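Local coordinates for protein beta-agarase (Persicobacter, PDB 6AII) that probably hydrolyses the beta-1,4 linkages of agarose to release neoagarobiose, as the calcium-bearing catalytic domain of a glycoside hydrolase family 16 enzyme, at residues F89-D94 against A288-A293; N134-S139 against K281-I286; H177-N182 against D189-R194; D225-E230 against N263-Y268. One frame throughout, in Å; residues are numbered along the deposited sequence.

Contact 1 (F89-D94 against A288-A293); sequences FRNSHD and AQDWNA
At the start of helix 290-294, D290 points its carboxylate into the turn that follows strand 86-90 and meets S92 there. Both bonds fall on one oxygen. The backbone N of S92 lies 2.6 Å from D290 OD2, with an N-H...O angle of 158°, and comes in from above the carboxylate plane; S92 OG donates to the same OD2 over 2.7 Å, on its syn side and closer to that plane. With OG between its own N and carbonyl carbon (chi1 60°), the S92 hydroxyl is brought to the same OD2 that the backbone N uses. The other oxygen, D290 OD1, turns back to its own helix and takes a weak bond from W291 N. The receiving loop is itself shaped by an Asx turn, in which N91 OD1 accepts from H93 N at 3.1 Å. Being in the first turn of the helix, the D290 carboxylate would probably be favoured as an anion by the helix dipole. Beside this polar grip, the F89 ring runs obliquely past the D290 backbone, CE2 lying 4.1 Å from D290 CA, and also packs on L100 and L294. On the outer side, H93 NE2 approaches W291 CB at 4.1 Å.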
# COMPACT_ATOMS: atom_id res chain seq x y z
N PHE A 89 -3.30 -19.31 -13.28
CA PHE A 89 -2.63 -19.00 -12.03
C PHE A 89 -2.97 -19.99 -10.93
O PHE A 89 -4.02 -20.67 -10.99
CB PHE A 89 -3.04 -17.59 -11.56
CG PHE A 89 -4.55 -17.47 -11.38
CD1 PHE A 89 -5.41 -17.16 -12.43
CD2 PHE A 89 -5.09 -17.70 -10.12
CE1 PHE A 89 -6.77 -17.04 -12.21
CE2 PHE A 89 -6.45 -17.61 -9.92
CZ PHE A 89 -7.28 -17.28 -10.96
N ARG A 90 -2.12 -20.04 -9.92
CA ARG A 90 -2.29 -21.03 -8.83
C ARG A 90 -3.16 -20.41 -7.75
O ARG A 90 -2.98 -19.25 -7.39
CB ARG A 90 -0.88 -21.42 -8.34
CG ARG A 90 -0.67 -22.86 -7.91
CD ARG A 90 0.79 -23.19 -7.54
NE ARG A 90 1.76 -23.25 -8.67
CZ ARG A 90 2.41 -24.36 -9.12
NH1 ARG A 90 3.34 -24.27 -10.10
NH2 ARG A 90 2.11 -25.54 -8.57
N ASN A 91 -4.11 -21.16 -7.27
CA ASN A 91 -4.84 -20.84 -6.02
C ASN A 91 -3.91 -21.09 -4.82
O ASN A 91 -3.55 -22.23 -4.52
CB ASN A 91 -6.13 -21.63 -5.94
CG ASN A 91 -6.89 -21.35 -4.66
OD1 ASN A 91 -6.50 -20.52 -3.87
ND2 ASN A 91 -7.98 -22.04 -4.46
N SER A 92 -3.43 -20.04 -4.19
CA SER A 92 -2.42 -20.17 -3.13
C SER A 92 -2.97 -21.01 -1.95
O SER A 92 -2.18 -21.51 -1.12
CB SER A 92 -1.96 -18.83 -2.65
OG SER A 92 -3.09 -18.14 -2.15
N HIS A 93 -4.28 -21.17 -1.83
CA HIS A 93 -4.82 -21.85 -0.65
C HIS A 93 -4.76 -23.37 -0.85
O HIS A 93 -4.86 -24.13 0.13
CB HIS A 93 -6.25 -21.36 -0.36
CG HIS A 93 -6.33 -19.92 0.06
ND1 HIS A 93 -7.39 -19.41 0.80
CD2 HIS A 93 -5.50 -18.86 -0.14
CE1 HIS A 93 -7.21 -18.12 1.02
NE2 HIS A 93 -6.06 -17.76 0.44
N ASP A 94 -4.61 -23.88 -2.09
CA ASP A 94 -4.60 -25.36 -2.23
C ASP A 94 -3.71 -25.85 -3.37
O ASP A 94 -3.67 -27.06 -3.58
CB ASP A 94 -6.00 -25.93 -2.43
CG ASP A 94 -6.64 -25.50 -3.72
OD1 ASP A 94 -5.89 -25.01 -4.60
OD2 ASP A 94 -7.86 -25.62 -3.81
N ALA A 288 -4.97 -8.19 -8.86
CA ALA A 288 -6.14 -9.08 -8.72
C ALA A 288 -5.61 -10.34 -8.07
O ALA A 288 -5.01 -11.15 -8.80
CB ALA A 288 -6.80 -9.33 -10.02
N GLN A 289 -5.76 -10.50 -6.78
CA GLN A 289 -5.18 -11.66 -6.11
C GLN A 289 -6.07 -12.89 -6.38
O GLN A 289 -7.28 -12.78 -6.61
CB GLN A 289 -5.07 -11.40 -4.60
CG GLN A 289 -4.22 -10.16 -4.33
CD GLN A 289 -4.68 -9.31 -3.16
OE1 GLN A 289 -5.65 -9.61 -2.47
NE2 GLN A 289 -3.98 -8.21 -2.97
N ASP A 290 -5.44 -14.07 -6.30
CA ASP A 290 -6.11 -15.33 -6.56
C ASP A 290 -7.42 -15.48 -5.78
O ASP A 290 -8.43 -15.75 -6.40
CB ASP A 290 -5.20 -16.52 -6.19
CG ASP A 290 -4.57 -16.62 -4.81
OD1 ASP A 290 -4.77 -15.77 -3.92
OD2 ASP A 290 -3.70 -17.46 -4.66
N TRP A 291 -7.36 -15.20 -4.47
CA TRP A 291 -8.53 -15.44 -3.53
C TRP A 291 -9.71 -14.53 -3.95
O TRP A 291 -10.85 -14.98 -4.15
CB TRP A 291 -8.10 -15.24 -2.05
CG TRP A 291 -7.39 -13.97 -1.64
CD1 TRP A 291 -6.05 -13.68 -1.77
CD2 TRP A 291 -7.94 -12.85 -0.92
NE1 TRP A 291 -5.74 -12.45 -1.24
CE2 TRP A 291 -6.89 -11.91 -0.72
CE3 TRP A 291 -9.22 -12.53 -0.45
CZ2 TRP A 291 -7.10 -10.69 -0.07
CZ3 TRP A 291 -9.42 -11.31 0.17
CH2 TRP A 291 -8.37 -10.41 0.38
N ASN A 292 -9.38 -13.30 -4.28
CA ASN A 292 -10.41 -12.40 -4.69
C ASN A 292 -10.97 -12.80 -6.07
O ASN A 292 -12.17 -12.79 -6.30
CB ASN A 292 -9.95 -10.95 -4.66
CG ASN A 292 -9.92 -10.35 -3.27
OD1 ASN A 292 -10.91 -10.40 -2.54
ND2 ASN A 292 -8.80 -9.71 -2.92
N ALA A 293 -10.08 -13.04 -7.03
CA ALA A 293 -10.53 -13.31 -8.38
C ALA A 293 -11.38 -14.58 -8.44
O ALA A 293 -12.44 -14.52 -9.12
CB ALA A 293 -9.37 -13.42 -9.30

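Contact 2 (N134-S139 against K281-I286); sequences NVWMIS and KLIINI
W136 and I283 face each other as a hydrogen-bonded pair of two antiparallel strands, 132-139 and 280-287, in the beta-sandwich of this GH16 domain. Their backbones bond reciprocally, W136 N to I283 O at 2.9 Å and I283 N to W136 O at 2.8 Å, and the pairs N134-N285 and I138-K281 do the same. From CB, the tryptophan holds CG between its own N and carbonyl carbon (chi1 56°), which swings the indole across toward the partner strand. CD1 then passes I283 O at 3.6 Å. NE1 has I283 CG2 nearby and donates to N285 OD1 over 3.1 Å, an almost straight bond (166°) that lies in the indole plane and runs nearly along the amide C=O axis. Farther out, CZ2 and CH2 lie beneath the end of the isoleucine: I283 CD1 sits 3.9 Å from the centroid of the six-membered ring, a CH-pi contact over its face. A leucine in place of W136 would probably deprive N285 OD1 of its indole donor and I283 CD1 of the ring face it lies over. On the opposite face of the sheet V135, M137, L282 and I284 are apolar, and L282 and I284 pack on I318 of strand 312-325. W136 itself also touches E145 and D147, on the strand carrying the ExDxxE signature of the family. With N285 ND2 bonded to E287 OE1 and I286 O, both ends of the amide are engaged, which fixes its flip and presents OD1 to the indole.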
# COMPACT_ATOMS: atom_id res chain seq x y z
N ASN A 134 -2.65 -0.85 -3.53
CA ASN A 134 -1.69 -1.13 -2.47
C ASN A 134 -0.56 -0.07 -2.43
O ASN A 134 -0.08 0.35 -3.45
CB ASN A 134 -1.01 -2.47 -2.70
CG ASN A 134 -1.94 -3.66 -2.65
OD1 ASN A 134 -2.91 -3.70 -1.88
ND2 ASN A 134 -1.58 -4.64 -3.48
N VAL A 135 -0.19 0.29 -1.23
CA VAL A 135 0.97 1.14 -0.94
C VAL A 135 1.73 0.42 0.19
O VAL A 135 1.20 0.22 1.28
CB VAL A 135 0.59 2.56 -0.50
CG1 VAL A 135 1.85 3.40 -0.34
CG2 VAL A 135 -0.36 3.23 -1.46
N TRP A 136 2.97 0.00 -0.09
CA TRP A 136 3.66 -0.82 0.88
C TRP A 136 5.16 -0.72 0.67
O TRP A 136 5.59 -0.13 -0.28
CB TRP A 136 3.16 -2.27 0.86
CG TRP A 136 3.24 -2.96 -0.46
CD1 TRP A 136 2.51 -2.70 -1.59
CD2 TRP A 136 4.08 -4.07 -0.78
NE1 TRP A 136 2.82 -3.59 -2.59
CE2 TRP A 136 3.79 -4.43 -2.11
CE3 TRP A 136 5.06 -4.75 -0.04
CZ2 TRP A 136 4.39 -5.53 -2.71
CZ3 TRP A 136 5.65 -5.83 -0.65
CH2 TRP A 136 5.38 -6.15 -1.98
N MET A 137 5.90 -1.26 1.61
CA MET A 137 7.34 -1.12 1.57
C MET A 137 7.97 -2.47 1.91
O MET A 137 7.45 -3.21 2.74
CB MET A 137 7.77 -0.07 2.61
CG MET A 137 7.04 1.26 2.44
SD MET A 137 7.87 2.64 3.28
CE MET A 137 7.65 2.12 4.96
N ILE A 138 9.12 -2.77 1.31
CA ILE A 138 9.75 -4.08 1.63
C ILE A 138 11.27 -3.98 1.48
O ILE A 138 11.77 -3.20 0.67
CB ILE A 138 9.21 -5.24 0.77
CG1 ILE A 138 9.70 -6.59 1.31
CG2 ILE A 138 9.51 -5.07 -0.67
CD1 ILE A 138 8.73 -7.69 1.13
N SER A 139 11.92 -4.71 2.38
CA SER A 139 13.41 -4.79 2.34
C SER A 139 13.88 -5.58 1.12
O SER A 139 13.16 -6.37 0.52
CB SER A 139 13.88 -5.38 3.66
OG SER A 139 13.51 -6.75 3.76
N LYS A 281 12.26 -0.39 -0.02
CA LYS A 281 11.77 0.31 -1.22
C LYS A 281 10.25 0.51 -1.04
O LYS A 281 9.64 -0.32 -0.35
CB LYS A 281 12.01 -0.46 -2.51
CG LYS A 281 13.50 -0.54 -2.89
CD LYS A 281 13.74 -1.31 -4.15
CE LYS A 281 15.22 -1.32 -4.49
NZ LYS A 281 15.39 -1.98 -5.81
N LEU A 282 9.73 1.56 -1.66
CA LEU A 282 8.28 1.81 -1.69
C LEU A 282 7.73 1.16 -2.96
O LEU A 282 8.26 1.32 -4.07
CB LEU A 282 8.05 3.32 -1.64
CG LEU A 282 6.60 3.77 -1.76
CD1 LEU A 282 5.81 3.35 -0.55
CD2 LEU A 282 6.56 5.28 -1.93
N ILE A 283 6.58 0.47 -2.82
CA ILE A 283 5.90 -0.15 -3.89
C ILE A 283 4.47 0.41 -3.91
O ILE A 283 3.81 0.45 -2.85
CB ILE A 283 5.92 -1.70 -3.71
CG1 ILE A 283 7.38 -2.19 -3.57
CG2 ILE A 283 5.18 -2.39 -4.85
CD1 ILE A 283 7.57 -3.68 -3.57
N ILE A 284 4.01 0.81 -5.08
CA ILE A 284 2.59 1.19 -5.27
C ILE A 284 2.08 0.38 -6.46
O ILE A 284 2.67 0.39 -7.53
CB ILE A 284 2.41 2.68 -5.53
CG1 ILE A 284 3.12 3.49 -4.43
CG2 ILE A 284 0.91 2.96 -5.61
CD1 ILE A 284 2.78 4.96 -4.48
N ASN A 285 1.01 -0.37 -6.23
CA ASN A 285 0.57 -1.22 -7.31
C ASN A 285 -0.92 -1.55 -7.17
O ASN A 285 -1.56 -1.33 -6.11
CB ASN A 285 1.34 -2.55 -7.37
CG ASN A 285 0.87 -3.56 -6.34
OD1 ASN A 285 1.19 -3.46 -5.17
ND2 ASN A 285 0.09 -4.56 -6.72
N ILE A 286 -1.44 -2.12 -8.25
CA ILE A 286 -2.77 -2.70 -8.24
C ILE A 286 -2.64 -4.18 -8.62
O ILE A 286 -1.65 -4.57 -9.24
CB ILE A 286 -3.75 -1.98 -9.18
CG1 ILE A 286 -3.38 -2.13 -10.65
CG2 ILE A 286 -3.90 -0.51 -8.72
CD1 ILE A 286 -4.29 -1.41 -11.66

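Contact 3 (H177-N182 against D189-R194); sequences HHVFNN and DDYQPR
H178 and D190 join edge to oxygen across the beta hairpin formed by strands 173-181 and 189-191, at the border of the sheet that also holds strand 144-151. The imidazole ND1 donates to D190 OD1 at 2.7 Å with an almost straight bond (174°). That oxygen lies in the ring plane and uses its syn lone pair, although the carboxylate as a whole is turned 45° against the ring. One face of the same imidazole is covered by Q192, whose CB stands 3.8 Å from the ring centroid in a CH-pi contact; the rest of the glutamine runs alongside, its OE1 bonded to S176 OG. D190 is flanked on another side by F180, which lies beside it and points the same way, CE1 being 3.4 Å from D190 CG. Across the other face of the hairpin, the H177 ring offers a face to P193, with CE1 3.4 Å from P193 CD, and bonds through NE2 to L265 O. Nearby, H177 O is buried without a hydrogen-bonding partner, approached by Q192 CB and P193 CD. Toward the turn, N181 and D189 lie side by side with amide and carboxylate nearly coplanar, and N181 ND2 reaches the anti lone pair of D189 OD2 at 3.3 Å.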
# COMPACT_ATOMS: atom_id res chain seq x y z
N HIS A 177 2.08 -4.92 8.84
CA HIS A 177 3.49 -5.12 8.46
C HIS A 177 3.76 -6.62 8.57
O HIS A 177 2.96 -7.33 9.20
CB HIS A 177 4.38 -4.30 9.38
CG HIS A 177 4.54 -4.89 10.75
ND1 HIS A 177 3.63 -4.69 11.76
CD2 HIS A 177 5.47 -5.79 11.23
CE1 HIS A 177 4.01 -5.34 12.85
NE2 HIS A 177 5.15 -6.08 12.53
N HIS A 178 4.89 -7.08 8.02
CA HIS A 178 5.24 -8.53 8.09
C HIS A 178 6.72 -8.65 8.43
O HIS A 178 7.51 -7.83 7.93
CB HIS A 178 5.00 -9.25 6.76
CG HIS A 178 3.58 -9.28 6.29
ND1 HIS A 178 2.88 -10.44 6.30
CD2 HIS A 178 2.78 -8.31 5.77
CE1 HIS A 178 1.66 -10.21 5.80
NE2 HIS A 178 1.57 -8.89 5.48
N VAL A 179 7.01 -9.65 9.25
CA VAL A 179 8.39 -10.14 9.31
C VAL A 179 8.35 -11.64 9.03
O VAL A 179 7.54 -12.40 9.57
CB VAL A 179 9.09 -9.80 10.63
CG1 VAL A 179 9.36 -8.31 10.76
CG2 VAL A 179 8.34 -10.29 11.86
N PHE A 180 9.25 -12.02 8.14
CA PHE A 180 9.34 -13.34 7.65
C PHE A 180 10.52 -14.08 8.30
O PHE A 180 11.37 -13.47 8.93
CB PHE A 180 9.52 -13.34 6.13
CG PHE A 180 8.35 -12.72 5.39
CD1 PHE A 180 7.23 -13.47 5.09
CD2 PHE A 180 8.36 -11.37 5.04
CE1 PHE A 180 6.15 -12.92 4.42
CE2 PHE A 180 7.27 -10.82 4.38
CZ PHE A 180 6.16 -11.59 4.10
N ASN A 181 10.51 -15.39 8.12
CA ASN A 181 11.59 -16.22 8.68
C ASN A 181 11.79 -17.41 7.75
O ASN A 181 10.83 -17.95 7.21
CB ASN A 181 11.24 -16.66 10.09
CG ASN A 181 12.40 -17.29 10.84
OD1 ASN A 181 13.50 -16.75 10.85
ND2 ASN A 181 12.15 -18.43 11.46
N ASN A 182 13.05 -17.79 7.53
CA ASN A 182 13.34 -19.04 6.78
C ASN A 182 12.76 -19.02 5.36
O ASN A 182 12.12 -20.01 4.92
CB ASN A 182 12.79 -20.28 7.49
CG ASN A 182 13.56 -20.61 8.74
OD1 ASN A 182 14.77 -20.44 8.78
ND2 ASN A 182 12.85 -21.02 9.77
N ASP A 189 8.04 -18.79 7.40
CA ASP A 189 7.14 -18.26 8.35
C ASP A 189 6.83 -16.81 7.95
O ASP A 189 7.67 -16.11 7.44
CB ASP A 189 7.74 -18.28 9.75
CG ASP A 189 8.17 -19.68 10.16
OD1 ASP A 189 7.32 -20.56 10.08
OD2 ASP A 189 9.34 -19.85 10.54
N ASP A 190 5.62 -16.40 8.29
CA ASP A 190 5.19 -14.99 8.08
C ASP A 190 4.41 -14.52 9.31
O ASP A 190 3.27 -14.98 9.54
CB ASP A 190 4.28 -15.01 6.88
CG ASP A 190 3.65 -13.66 6.56
OD1 ASP A 190 3.85 -12.72 7.33
OD2 ASP A 190 2.93 -13.63 5.55
N TYR A 191 4.96 -13.60 10.10
CA TYR A 191 4.23 -12.98 11.16
C TYR A 191 3.69 -11.62 10.68
O TYR A 191 4.48 -10.77 10.24
CB TYR A 191 5.07 -12.70 12.42
CG TYR A 191 4.39 -11.80 13.42
CD1 TYR A 191 3.21 -12.17 14.04
CD2 TYR A 191 4.82 -10.49 13.62
CE1 TYR A 191 2.54 -11.33 14.92
CE2 TYR A 191 4.14 -9.62 14.46
CZ TYR A 191 2.98 -10.02 15.09
OH TYR A 191 2.25 -9.20 15.88
N GLN A 192 2.38 -11.44 10.83
CA GLN A 192 1.83 -10.09 10.81
C GLN A 192 0.83 -9.97 11.93
O GLN A 192 0.16 -10.94 12.27
CB GLN A 192 1.16 -9.76 9.48
CG GLN A 192 -0.18 -10.40 9.27
CD GLN A 192 -0.95 -9.85 8.09
OE1 GLN A 192 -1.13 -8.65 7.94
NE2 GLN A 192 -1.38 -10.77 7.24
N PRO A 193 0.71 -8.78 12.48
CA PRO A 193 -0.37 -8.57 13.45
C PRO A 193 -1.71 -8.84 12.78
O PRO A 193 -1.90 -8.52 11.61
CB PRO A 193 -0.23 -7.10 13.84
CG PRO A 193 0.45 -6.51 12.65
CD PRO A 193 1.47 -7.55 12.25
N ARG A 194 -2.58 -9.57 13.50
CA ARG A 194 -3.92 -9.90 13.04
C ARG A 194 -4.66 -10.51 14.22
O ARG A 194 -4.03 -10.85 15.28
CB ARG A 194 -3.90 -10.87 11.86
CG ARG A 194 -3.12 -12.15 12.11
CD ARG A 194 -2.72 -12.82 10.81
NE ARG A 194 -1.99 -14.10 10.92
CZ ARG A 194 -2.54 -15.28 10.66
NH1 ARG A 194 -3.83 -15.33 10.38
NH2 ARG A 194 -1.76 -16.37 10.57

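Contact 4 (D225-E230 against N263-Y268); sequences DPNHLE and NVLDKY
N227 and N263 meet through their amides, N263 ND2 donating to N227 OD1 over 2.9 Å. The two side chains cross at about a right angle with their amide planes 75° apart, and the donor stands above the carbonyl plane of N227 instead of on a lone pair. With CG anti to the backbone N (chi1 -178°), N263 is stretched out to this bond through ND2, while its OD1 faces back along its own chain. There it accepts from D266 N at 2.9 Å and more weakly from L265 N, an Asx motif that closes the turn at residues 263-266. A leucine at N263 would probably leave N227 OD1 without this donor and take from D266 N the acceptor it has in OD1. With chi2 at 102°, off the staggered positions, L265 sets CD1 3.3 Å from N227 O and CD2 3.8 Å from L229 CG. N227 is itself set in a tight turn, where its N bonds to D225 OD1 at 2.9 Å in an Asx turn and H228 N bonds to D225 O. This turn links strands 217-225 and 228-233; L229 also packs on W223 of the first of these and on L276, while V264 rests on L241 of strand 236-242 and bonds to G243, so that the irregular loop lies against the hairpin end of this antiparallel sheet.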
# COMPACT_ATOMS: atom_id res chain seq x y z
N ASP A 225 11.11 3.92 14.97
CA ASP A 225 12.24 3.12 15.46
C ASP A 225 11.87 1.67 15.20
O ASP A 225 10.77 1.37 14.69
CB ASP A 225 12.57 3.45 16.93
CG ASP A 225 11.55 3.07 17.98
OD1 ASP A 225 11.16 1.90 18.04
OD2 ASP A 225 11.11 3.98 18.71
N PRO A 226 12.80 0.74 15.46
CA PRO A 226 12.55 -0.61 15.07
C PRO A 226 11.36 -1.27 15.78
O PRO A 226 10.94 -2.31 15.30
CB PRO A 226 13.88 -1.37 15.36
CG PRO A 226 14.89 -0.24 15.24
CD PRO A 226 14.21 0.92 15.91
N ASN A 227 10.88 -0.70 16.87
CA ASN A 227 9.73 -1.24 17.56
C ASN A 227 8.59 -0.21 17.64
O ASN A 227 7.84 -0.21 18.61
CB ASN A 227 10.13 -1.73 18.97
CG ASN A 227 10.97 -2.98 18.85
OD1 ASN A 227 10.44 -4.06 18.60
ND2 ASN A 227 12.29 -2.81 18.90
N HIS A 228 8.43 0.65 16.64
CA HIS A 228 7.43 1.74 16.76
C HIS A 228 6.95 2.15 15.35
O HIS A 228 7.72 2.77 14.58
CB HIS A 228 7.96 2.91 17.56
CG HIS A 228 6.88 3.90 17.93
ND1 HIS A 228 6.35 3.99 19.18
CD2 HIS A 228 6.26 4.86 17.21
CE1 HIS A 228 5.44 4.97 19.25
NE2 HIS A 228 5.38 5.52 18.03
N LEU A 229 5.64 1.94 15.10
CA LEU A 229 5.02 2.36 13.85
C LEU A 229 3.74 3.15 14.19
O LEU A 229 3.01 2.76 15.12
CB LEU A 229 4.58 1.14 13.05
CG LEU A 229 5.63 0.20 12.51
CD1 LEU A 229 4.92 -0.96 11.81
CD2 LEU A 229 6.56 0.92 11.56
N GLU A 230 3.54 4.25 13.47
CA GLU A 230 2.31 5.00 13.63
C GLU A 230 1.69 5.19 12.27
O GLU A 230 2.38 5.55 11.30
CB GLU A 230 2.50 6.40 14.23
CG GLU A 230 3.21 6.37 15.58
CD GLU A 230 3.61 7.74 16.11
OE1 GLU A 230 3.44 8.76 15.39
OE2 GLU A 230 4.20 7.76 17.23
N ASN A 263 6.01 -8.98 21.99
CA ASN A 263 6.32 -7.82 21.15
C ASN A 263 5.39 -7.87 19.93
O ASN A 263 5.37 -8.88 19.22
CB ASN A 263 7.79 -7.84 20.76
CG ASN A 263 8.19 -6.64 19.93
OD1 ASN A 263 7.82 -6.56 18.76
ND2 ASN A 263 8.95 -5.71 20.52
N VAL A 264 4.64 -6.79 19.66
CA VAL A 264 3.63 -6.89 18.56
C VAL A 264 4.24 -6.59 17.20
O VAL A 264 3.55 -6.92 16.21
CB VAL A 264 2.43 -5.98 18.83
CG1 VAL A 264 1.73 -6.35 20.10
CG2 VAL A 264 2.80 -4.50 18.79
N LEU A 265 5.49 -6.09 17.12
CA LEU A 265 6.17 -5.94 15.83
C LEU A 265 6.84 -7.23 15.37
O LEU A 265 6.85 -7.49 14.19
CB LEU A 265 7.16 -4.80 15.84
CG LEU A 265 6.36 -3.52 16.04
CD1 LEU A 265 6.43 -3.01 17.47
CD2 LEU A 265 6.58 -2.50 14.99
N ASP A 266 7.31 -8.01 16.34
CA ASP A 266 8.08 -9.26 16.01
C ASP A 266 7.79 -10.32 17.06
O ASP A 266 8.58 -10.57 17.97
CB ASP A 266 9.57 -8.94 15.89
CG ASP A 266 10.42 -10.17 15.53
OD1 ASP A 266 9.84 -11.14 14.98
OD2 ASP A 266 11.64 -10.11 15.77
N LYS A 267 6.63 -10.91 16.95
CA LYS A 267 6.06 -11.70 18.02
C LYS A 267 6.94 -12.92 18.34
O LYS A 267 7.06 -13.27 19.51
CB LYS A 267 4.67 -12.17 17.61
CG LYS A 267 3.98 -13.06 18.62
CD LYS A 267 2.53 -13.33 18.29
CE LYS A 267 1.85 -14.18 19.35
NZ LYS A 267 0.40 -14.35 19.09
N TYR A 268 7.45 -13.54 17.31
CA TYR A 268 8.17 -14.84 17.46
C TYR A 268 9.67 -14.61 17.33
O TYR A 268 10.41 -15.58 17.14
CB TYR A 268 7.65 -15.82 16.41
CG TYR A 268 6.20 -16.12 16.57
CD1 TYR A 268 5.73 -16.90 17.61
CD2 TYR A 268 5.27 -15.55 15.71
CE1 TYR A 268 4.38 -17.11 17.79
CE2 TYR A 268 3.92 -15.77 15.86
CZ TYR A 268 3.46 -16.58 16.89
OH TYR A 268 2.13 -16.81 17.02

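Contacts 1, 2 and 3 all reach the mixed sheet, whereas contact 4 lies at the end of the other, antiparallel sheet. Contact 2 is nearest the middle of the chain; its centre is about 20 Å from that of contact 1, 16 Å from contact 3 and 19 Å from contact 4. Strand 280-287 of contact 2 runs on into helix 290-294 of contact 1, and along the chain contacts 3 and 4 follow one another within the loop closed by contact 2, itself nested inside contact 1. Contacts 3 and 4, 11 Å apart by centres, touch directly: Y191 OH bonds to V264 O, beside the bond from H177 to the same loop. Loop 263-268 thereby bridges the two sheets of the sandwich.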